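Local coordinates for inositol monophosphatase family protein (Staphylococcus aureus subsp. aureus MSSA476, PDB 4I3Y) that probably hydrolyses inositol monophosphates in a magnesium-dependent reaction that lithium inhibits, at residues Trp91-Ile96 with Tyr109-Ala114; Ser124-Tyr129 with Cys191-Met196. All coordinates share one frame; numbering follows the deposited sequence.

The two contacts lie side by side in the interior, their centres about 8 Å apart, and both involve one mixed sheet: contact 1 lies within it, and contact 2 sets a helix on its face. Contact 1 pairs strand 89-97 with strand 110-117; the latter runs antiparallel to strand 120-128 of contact 2. Probable hydrogen bonds from Tyr125 N to Leu113 O (2.7 Å) and from Tyr127 N to Ile111 O (2.8 Å) join them. Contact 1 carries the magnesium ligands Asp94 and Ile96, with a phosphate ion bound beside Asp94. Contact 2 brings helix 191-200 near this site: the CA of Gly192 lies about 10 Å from the magnesium ion, and Gly192 N is hydrogen-bonded to Asp97.

Contact 1 of 2, residues Trp91-Ile96 with Tyr109-Ala114; sequences WIMDPI and YCIILA. With MG (magnesium ion), chain D.
The indole of Trp91 meets Leu113 obliquely, CE3 lying 4.2 Å from Leu113 CD2, while Tyr115 stacks on the ring and NE1 is hydrogen-bonded to His71. At the other end the Tyr109 ring takes the CD1 methyl of Ile96, again obliquely, 3.7 Å from Tyr109 CD1. A chi1 of 62°, which puts Tyr109 CG between its backbone N and carbonyl carbon, lays CD1 and CE1 of the ring beside that methyl. Between the rings the strands run antiparallel. In the hydrogen-bonded pair Ile92-Ala114, Ile92 N donates to Ala114 O (2.6 Å); in the next, Asp94-Ile112, Ile112 N donates to Asp94 O (2.9 Å). Met93, Leu113 and Ile111 point the same way, side by side; Leu113 CD2 packs 3.7 Å from Met93 CB, and flexible Met93 also meets Trp22 and Phe60 of the overlying helices. Asp94 begins the DPIDGT signature of the inositol monophosphatase family. Its CB packs on Ile112 CB, on the sheet face opposite Met93, and with CG anti to the backbone N (chi1 -164°) OD1 binds the magnesium ion at 2.0 Å. The rigid ring of Pro95 suits the corner where the chain leaves the strand direction, after which the carbonyl O of Ile96 becomes a second ligand at 2.1 Å. Glu76 and a water also bind this ion.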
# COMPACT_ATOMS: atom_id res chain seq x y z
N TRP A 91 -27.74 -8.72 4.07
CA TRP A 91 -26.43 -8.59 3.44
C TRP A 91 -26.02 -7.11 3.36
O TRP A 91 -26.78 -6.28 2.85
CB TRP A 91 -26.45 -9.20 2.03
CG TRP A 91 -26.57 -10.71 2.13
CD1 TRP A 91 -27.74 -11.43 2.27
CD2 TRP A 91 -25.50 -11.67 2.21
NE1 TRP A 91 -27.47 -12.80 2.39
CE2 TRP A 91 -26.11 -12.98 2.35
CE3 TRP A 91 -24.11 -11.58 2.14
CZ2 TRP A 91 -25.35 -14.17 2.42
CZ3 TRP A 91 -23.35 -12.75 2.21
CH2 TRP A 91 -23.98 -14.05 2.37
N ILE A 92 -24.81 -6.77 3.82
CA ILE A 92 -24.32 -5.42 3.55
C ILE A 92 -23.20 -5.52 2.52
O ILE A 92 -22.32 -6.40 2.61
CB ILE A 92 -23.85 -4.74 4.82
CG1 ILE A 92 -25.00 -4.69 5.83
CG2 ILE A 92 -23.27 -3.35 4.46
CD1 ILE A 92 -24.70 -3.85 7.07
N MET A 93 -23.28 -4.69 1.47
CA MET A 93 -22.25 -4.79 0.40
C MET A 93 -21.60 -3.47 0.02
O MET A 93 -22.30 -2.51 -0.31
CB MET A 93 -22.81 -5.39 -0.88
CG MET A 93 -21.80 -5.53 -2.03
SD MET A 93 -22.58 -6.11 -3.56
CE MET A 93 -21.28 -7.15 -4.18
N ASP A 94 -20.27 -3.48 -0.04
CA ASP A 94 -19.54 -2.42 -0.74
C ASP A 94 -19.00 -3.02 -2.06
O ASP A 94 -18.07 -3.84 -2.01
CB ASP A 94 -18.37 -1.95 0.11
CG ASP A 94 -17.83 -0.63 -0.37
OD1 ASP A 94 -17.98 -0.32 -1.57
OD2 ASP A 94 -17.34 0.08 0.51
N PRO A 95 -19.62 -2.66 -3.22
CA PRO A 95 -19.22 -3.45 -4.39
C PRO A 95 -17.79 -3.18 -4.81
O PRO A 95 -17.10 -4.10 -5.28
CB PRO A 95 -20.22 -3.04 -5.44
CG PRO A 95 -20.69 -1.63 -5.02
CD PRO A 95 -20.72 -1.71 -3.52
N ILE A 96 -17.33 -1.93 -4.69
CA ILE A 96 -15.89 -1.69 -4.77
C ILE A 96 -15.55 -0.77 -3.58
O ILE A 96 -16.05 0.35 -3.53
CB ILE A 96 -15.45 -1.00 -6.08
CG1 ILE A 96 -15.59 -1.94 -7.32
CG2 ILE A 96 -14.02 -0.43 -5.92
CD1 ILE A 96 -14.52 -3.01 -7.39
N TYR A 109 -7.87 -2.18 -4.06
CA TYR A 109 -9.33 -2.03 -3.84
C TYR A 109 -9.88 -3.43 -3.59
O TYR A 109 -9.25 -4.40 -3.94
CB TYR A 109 -10.06 -1.26 -5.00
CG TYR A 109 -9.95 -1.98 -6.31
CD1 TYR A 109 -10.90 -2.95 -6.69
CD2 TYR A 109 -8.85 -1.82 -7.13
CE1 TYR A 109 -10.77 -3.69 -7.86
CE2 TYR A 109 -8.73 -2.56 -8.33
CZ TYR A 109 -9.69 -3.49 -8.68
OH TYR A 109 -9.56 -4.21 -9.87
N CYS A 110 -11.10 -3.54 -3.02
CA CYS A 110 -11.65 -4.80 -2.67
C CYS A 110 -13.18 -4.76 -2.80
O CYS A 110 -13.78 -3.70 -3.05
CB CYS A 110 -11.23 -5.15 -1.20
SG CYS A 110 -11.77 -3.92 0.05
N ILE A 111 -13.78 -5.93 -2.66
CA ILE A 111 -15.22 -6.04 -2.62
C ILE A 111 -15.53 -6.47 -1.18
O ILE A 111 -14.90 -7.40 -0.67
CB ILE A 111 -15.72 -7.11 -3.60
CG1 ILE A 111 -15.33 -6.78 -5.02
CG2 ILE A 111 -17.25 -7.31 -3.53
CD1 ILE A 111 -15.70 -7.91 -5.98
N ILE A 112 -16.47 -5.78 -0.52
CA ILE A 112 -16.86 -6.11 0.84
C ILE A 112 -18.29 -6.72 0.94
O ILE A 112 -19.32 -6.13 0.48
CB ILE A 112 -16.72 -4.91 1.81
CG1 ILE A 112 -15.28 -4.37 1.71
CG2 ILE A 112 -17.09 -5.31 3.26
CD1 ILE A 112 -14.96 -3.14 2.57
N LEU A 113 -18.37 -7.87 1.60
CA LEU A 113 -19.71 -8.49 1.85
C LEU A 113 -19.84 -8.94 3.26
O LEU A 113 -18.89 -9.50 3.82
CB LEU A 113 -19.92 -9.75 0.98
CG LEU A 113 -20.45 -9.49 -0.41
CD1 LEU A 113 -20.28 -10.74 -1.29
CD2 LEU A 113 -21.91 -8.98 -0.40
N ALA A 114 -21.03 -8.76 3.85
CA ALA A 114 -21.25 -9.22 5.21
C ALA A 114 -22.74 -9.59 5.37
O ALA A 114 -23.64 -8.84 4.93
CB ALA A 114 -20.84 -8.16 6.24
MG MG D . -17.55 1.40 -2.41
O HOH W 1 -18.81 1.08 -4.28

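Contact 2 of 2, residues Ser124-Tyr129 with Cys191-Met196; sequences SYVYDY and CGLDSM
Val126 points from strand 120-128 toward the first turn of helix 191-200 and splits its two methyls between two partners. CG1, anti to the backbone N (chi1 -178°), rests on the peptide of Gly192, 3.9 Å from its O. Glycine suits this place because its bare backbone lets the branched valine come close, with the Val126 and Gly192 CA atoms only 6.4 Å apart. The other methyl, CG2, meets Met196 tip to tip, 3.9 Å from CE. The Met196 chain leaves the helix toward the strand, and its bends at chi2 (-53°) and chi3 set the terminal CE against the valine methyl; the side chain also touches Phe222 and Tyr135.

Tyr127 faces the far side of the sheet, where its hydroxyl is bonded to Asp27 and Lys24. Asp128 turns back toward the helix and forms the centre of an inverse gamma turn. Here the contact is of van der Waals kind, with no polar bond between the two residues: Leu193 CD2 lies 3.8 Å from Asp128 CB and rests against the flank of the carboxylate, touching CG and OD2 at nearly the same range, the two side chains crossing at about a right angle.

Within the helix, Cys191 O is gripped from opposite faces of its carbonyl plane by Ser195 N at 2.8 Å and Ser195 OG at 2.7 Å; OG is also bonded to Gln219. Small Ser195 thus ties the first turn to helix 219-225. The axes of segments 124-128 and 191-196 cross at -101° and come within 9.0 Å. Such a helix laid across one sheet, with a second sheet behind it, belongs to the middle helical layer, between the two sheets, of the five-layered alpha-beta-alpha-beta-alpha sandwich of the inositol monophosphatase fold.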
# COMPACT_ATOMS: atom_id res chain seq x y z
N SER A 124 -18.59 -13.02 6.60
CA SER A 124 -17.92 -11.76 6.13
C SER A 124 -16.90 -12.02 5.06
O SER A 124 -16.23 -13.04 5.10
CB SER A 124 -17.26 -11.05 7.30
OG SER A 124 -18.26 -10.69 8.23
N TYR A 125 -16.75 -11.08 4.13
CA TYR A 125 -15.89 -11.25 3.00
C TYR A 125 -15.23 -9.93 2.65
O TYR A 125 -15.95 -8.91 2.52
CB TYR A 125 -16.70 -11.72 1.75
CG TYR A 125 -17.40 -13.03 1.99
CD1 TYR A 125 -16.70 -14.25 1.87
CD2 TYR A 125 -18.71 -13.06 2.46
CE1 TYR A 125 -17.32 -15.46 2.16
CE2 TYR A 125 -19.33 -14.23 2.81
CZ TYR A 125 -18.64 -15.43 2.62
OH TYR A 125 -19.30 -16.56 2.90
N VAL A 126 -13.90 -9.98 2.43
CA VAL A 126 -13.11 -8.89 1.85
C VAL A 126 -12.28 -9.47 0.71
O VAL A 126 -11.30 -10.21 0.93
CB VAL A 126 -12.21 -8.14 2.84
CG1 VAL A 126 -11.49 -7.00 2.10
CG2 VAL A 126 -13.04 -7.57 4.01
N TYR A 127 -12.68 -9.14 -0.51
CA TYR A 127 -11.99 -9.72 -1.67
C TYR A 127 -11.04 -8.73 -2.23
O TYR A 127 -11.47 -7.80 -2.97
CB TYR A 127 -12.97 -10.20 -2.78
CG TYR A 127 -12.31 -11.00 -3.90
CD1 TYR A 127 -11.08 -11.67 -3.70
CD2 TYR A 127 -12.94 -11.13 -5.17
CE1 TYR A 127 -10.48 -12.38 -4.72
CE2 TYR A 127 -12.34 -11.84 -6.22
CZ TYR A 127 -11.13 -12.46 -5.97
OH TYR A 127 -10.56 -13.16 -6.97
N ASP A 128 -9.75 -8.95 -1.95
CA ASP A 128 -8.69 -8.15 -2.56
C ASP A 128 -8.48 -8.68 -3.97
O ASP A 128 -7.69 -9.61 -4.19
CB ASP A 128 -7.45 -8.32 -1.72
CG ASP A 128 -6.24 -7.56 -2.25
OD1 ASP A 128 -6.22 -7.09 -3.36
OD2 ASP A 128 -5.27 -7.49 -1.52
N TYR A 129 -9.24 -8.12 -4.92
CA TYR A 129 -9.30 -8.71 -6.24
C TYR A 129 -7.95 -8.51 -6.99
O TYR A 129 -7.47 -9.45 -7.63
CB TYR A 129 -10.49 -8.21 -7.06
CG TYR A 129 -10.28 -8.46 -8.54
CD1 TYR A 129 -10.50 -9.73 -9.08
CD2 TYR A 129 -9.79 -7.48 -9.36
CE1 TYR A 129 -10.26 -9.99 -10.41
CE2 TYR A 129 -9.55 -7.72 -10.69
CZ TYR A 129 -9.80 -8.99 -11.19
OH TYR A 129 -9.54 -9.29 -12.47
N CYS A 191 -10.67 1.04 3.03
CA CYS A 191 -10.99 0.67 4.42
C CYS A 191 -10.85 -0.83 4.68
O CYS A 191 -10.28 -1.25 5.67
CB CYS A 191 -12.40 1.12 4.80
SG CYS A 191 -12.78 0.89 6.55
N GLY A 192 -11.44 -1.64 3.80
CA GLY A 192 -11.34 -3.07 3.99
C GLY A 192 -9.95 -3.62 3.93
O GLY A 192 -9.65 -4.58 4.58
N LEU A 193 -9.08 -3.03 3.10
CA LEU A 193 -7.72 -3.53 3.01
C LEU A 193 -6.84 -3.06 4.17
O LEU A 193 -6.00 -3.83 4.74
CB LEU A 193 -7.08 -3.06 1.67
CG LEU A 193 -7.75 -3.81 0.47
CD1 LEU A 193 -7.00 -3.38 -0.79
CD2 LEU A 193 -7.80 -5.35 0.57
N ASP A 194 -6.96 -1.77 4.50
CA ASP A 194 -6.23 -1.27 5.64
C ASP A 194 -6.73 -2.06 6.88
O ASP A 194 -5.94 -2.33 7.82
CB ASP A 194 -6.48 0.24 5.87
CG ASP A 194 -5.73 1.15 4.89
OD1 ASP A 194 -4.49 1.40 5.09
OD2 ASP A 194 -6.44 1.68 3.97
N SER A 195 -8.03 -2.45 6.91
CA SER A 195 -8.52 -3.27 8.08
C SER A 195 -7.88 -4.62 8.13
O SER A 195 -7.45 -5.09 9.20
CB SER A 195 -10.03 -3.42 8.07
OG SER A 195 -10.59 -2.13 8.19
N MET A 196 -7.74 -5.24 6.96
CA MET A 196 -7.14 -6.57 6.92
C MET A 196 -5.66 -6.52 7.31
O MET A 196 -5.12 -7.49 7.83
CB MET A 196 -7.25 -7.21 5.54
CG MET A 196 -8.63 -7.72 5.17
SD MET A 196 -9.39 -8.86 6.40
CE MET A 196 -10.59 -7.70 7.07